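Local coordinates for protein transcriptional regulator AefR (Pseudomonas syringae pv. tomato, PDB 3CDL) that probably binds regulatory DNA as a TetR-family transcription factor and so controls the expression of target genes, at residues L87-G92 / E132-W137. Numbering follows the deposited sequence.
Sequences LELLWG and ETFSAW
L89 sits between two aromatic side chains of the facing helix, F134 and W137, which lie one turn apart. L89 CD1 rests over one face of the W137 indole, 4.1 Å from the centroid of the five-membered ring and 16° off the ring normal. This is a CH-pi contact. The other methyl, L89 CD2, touches both aromatics, at 3.9 Å from F134 CD2 and 3.9 Å from W137 CG. With chi1 at -172°, the W137 ring swings away from the backbone N and over to L89. W137 NE1 is also hydrogen-bonded to Q85 OE1, one turn before L89, which should restrain the rotation of the indole. F134 reaches further, past L89 in the opposite direction. L90 CD1 meets the F134 ring obliquely, 3.9 Å from F134 CE1, and the L90 side chain runs roughly perpendicular to that of F134. H160 of helix 152-167 stacks on the F134 ring, while L90 also packs on V188 of helix 181-199. At the start of helix 133-143, the E132 carboxylate accepts a hydrogen bond from the backbone, S135 N to E132 OE2 at 2.8 Å. The local axes approach to 11.5 Å and run nearly antiparallel at 168°. At this spacing the two backbones do not touch, and side chains bridge them. The contact joins helices 82-97 and 133-143 within the all-helical C-terminal domain characteristic of TetR-family regulators.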
loop_
_atom_site.group_PDB
_atom_site.type_symbol
_atom_site.label_atom_id
_atom_site.label_comp_id
_atom_site.label_asym_id
_atom_site.label_seq_id
_atom_site.Cartn_x
_atom_site.Cartn_y
_atom_site.Cartn_z
ATOM N N LEU B 87 -2.066 -22.667 5.752
ATOM C CA LEU B 87 -2.269 -22.678 4.303
ATOM C C LEU B 87 -3.691 -22.213 4.007
ATOM O O LEU B 87 -3.873 -21.243 3.273
ATOM C CB LEU B 87 -2.038 -24.072 3.699
ATOM C CG LEU B 87 -1.099 -24.214 2.488
ATOM C CD1 LEU B 87 -1.323 -25.561 1.815
ATOM C CD2 LEU B 87 -1.163 -23.061 1.458
ATOM N N GLU B 88 -4.663 -22.891 4.624
ATOM C CA GLU B 88 -6.087 -22.595 4.553
ATOM C C GLU B 88 -6.476 -21.147 4.885
ATOM O O GLU B 88 -7.383 -20.588 4.268
ATOM C CB GLU B 88 -6.807 -23.503 5.535
ATOM C CG GLU B 88 -7.917 -24.300 4.964
ATOM C CD GLU B 88 -8.431 -25.325 5.963
ATOM O OE1 GLU B 88 -8.390 -26.543 5.664
ATOM O OE2 GLU B 88 -8.859 -24.914 7.066
ATOM N N LEU B 89 -5.813 -20.547 5.874
ATOM C CA LEU B 89 -6.080 -19.159 6.235
ATOM C C LEU B 89 -5.646 -18.271 5.079
ATOM O O LEU B 89 -6.371 -17.381 4.633
ATOM C CB LEU B 89 -5.298 -18.746 7.497
ATOM C CG LEU B 89 -5.906 -18.935 8.896
ATOM C CD1 LEU B 89 -5.622 -20.326 9.445
ATOM C CD2 LEU B 89 -5.396 -17.870 9.880
ATOM N N LEU B 90 -4.431 -18.521 4.613
ATOM C CA LEU B 90 -3.827 -17.712 3.575
ATOM C C LEU B 90 -4.656 -17.782 2.294
ATOM O O LEU B 90 -4.806 -16.777 1.592
ATOM C CB LEU B 90 -2.393 -18.179 3.350
ATOM C CG LEU B 90 -1.250 -17.519 4.126
ATOM C CD1 LEU B 90 -1.682 -16.446 5.125
ATOM C CD2 LEU B 90 -0.290 -18.562 4.737
ATOM N N TRP B 91 -5.205 -18.952 1.995
ATOM C CA TRP B 91 -6.077 -19.063 0.846
ATOM C C TRP B 91 -7.364 -18.271 0.979
ATOM O O TRP B 91 -7.760 -17.585 0.035
ATOM C CB TRP B 91 -6.342 -20.515 0.445
ATOM C CG TRP B 91 -5.326 -21.027 -0.540
ATOM C CD1 TRP B 91 -4.418 -22.007 -0.322
ATOM C CD2 TRP B 91 -5.084 -20.548 -1.879
ATOM N NE1 TRP B 91 -3.649 -22.209 -1.443
ATOM C CE2 TRP B 91 -4.030 -21.321 -2.411
ATOM C CE3 TRP B 91 -5.660 -19.550 -2.679
ATOM C CZ2 TRP B 91 -3.537 -21.135 -3.709
ATOM C CZ3 TRP B 91 -5.168 -19.364 -3.973
ATOM C CH2 TRP B 91 -4.113 -20.154 -4.470
ATOM N N GLY B 92 -8.020 -18.363 2.134
ATOM C CA GLY B 92 -9.165 -17.488 2.442
ATOM C C GLY B 92 -8.899 -16.012 2.131
ATOM O O GLY B 92 -9.622 -15.393 1.344
ATOM N N GLU B 132 -9.084 -9.126 14.739
ATOM C CA GLU B 132 -8.953 -9.587 13.351
ATOM C C GLU B 132 -8.354 -11.001 13.261
ATOM O O GLU B 132 -7.723 -11.469 14.215
ATOM C CB GLU B 132 -8.184 -8.568 12.493
ATOM C CG GLU B 132 -6.665 -8.727 12.440
ATOM C CD GLU B 132 -6.208 -9.725 11.373
ATOM O OE1 GLU B 132 -6.860 -9.849 10.309
ATOM O OE2 GLU B 132 -5.189 -10.398 11.605
ATOM N N THR B 133 -8.541 -11.656 12.105
ATOM C CA THR B 133 -8.412 -13.130 11.974
ATOM C C THR B 133 -7.018 -13.711 12.184
ATOM O O THR B 133 -6.848 -14.613 13.017
ATOM C CB THR B 133 -8.906 -13.650 10.600
ATOM O OG1 THR B 133 -9.950 -12.809 10.109
ATOM C CG2 THR B 133 -9.419 -15.095 10.723
ATOM N N PHE B 134 -6.052 -13.221 11.402
ATOM C CA PHE B 134 -4.666 -13.712 11.428
ATOM C C PHE B 134 -4.096 -13.522 12.831
ATOM O O PHE B 134 -3.439 -14.415 13.375
ATOM C CB PHE B 134 -3.799 -12.999 10.365
ATOM C CG PHE B 134 -4.118 -13.397 8.922
ATOM C CD1 PHE B 134 -3.263 -13.028 7.883
ATOM C CD2 PHE B 134 -5.258 -14.155 8.604
ATOM C CE1 PHE B 134 -3.540 -13.386 6.558
ATOM C CE2 PHE B 134 -5.541 -14.522 7.278
ATOM C CZ PHE B 134 -4.679 -14.144 6.260
ATOM N N SER B 135 -4.405 -12.367 13.415
ATOM C CA SER B 135 -4.052 -12.030 14.775
ATOM C C SER B 135 -4.595 -13.043 15.778
ATOM O O SER B 135 -3.852 -13.589 16.587
ATOM C CB SER B 135 -4.598 -10.644 15.082
ATOM O OG SER B 135 -3.862 -10.041 16.119
ATOM N N ALA B 136 -5.896 -13.303 15.719
ATOM C CA ALA B 136 -6.546 -14.183 16.678
ATOM C C ALA B 136 -5.861 -15.551 16.711
ATOM O O ALA B 136 -5.622 -16.122 17.780
ATOM C CB ALA B 136 -8.027 -14.320 16.337
ATOM N N TRP B 137 -5.528 -16.049 15.525
ATOM C CA TRP B 137 -4.882 -17.338 15.342
ATOM C C TRP B 137 -3.471 -17.352 15.923
ATOM O O TRP B 137 -3.142 -18.239 16.716
ATOM C CB TRP B 137 -4.839 -17.662 13.848
ATOM C CG TRP B 137 -4.379 -19.048 13.502
ATOM C CD1 TRP B 137 -5.142 -20.193 13.458
ATOM C CD2 TRP B 137 -3.056 -19.434 13.121
ATOM N NE1 TRP B 137 -4.363 -21.261 13.081
ATOM C CE2 TRP B 137 -3.082 -20.819 12.860
ATOM C CE3 TRP B 137 -1.849 -18.739 12.973
ATOM C CZ2 TRP B 137 -1.946 -21.523 12.472
ATOM C CZ3 TRP B 137 -0.722 -19.439 12.578
ATOM C CH2 TRP B 137 -0.778 -20.818 12.337
#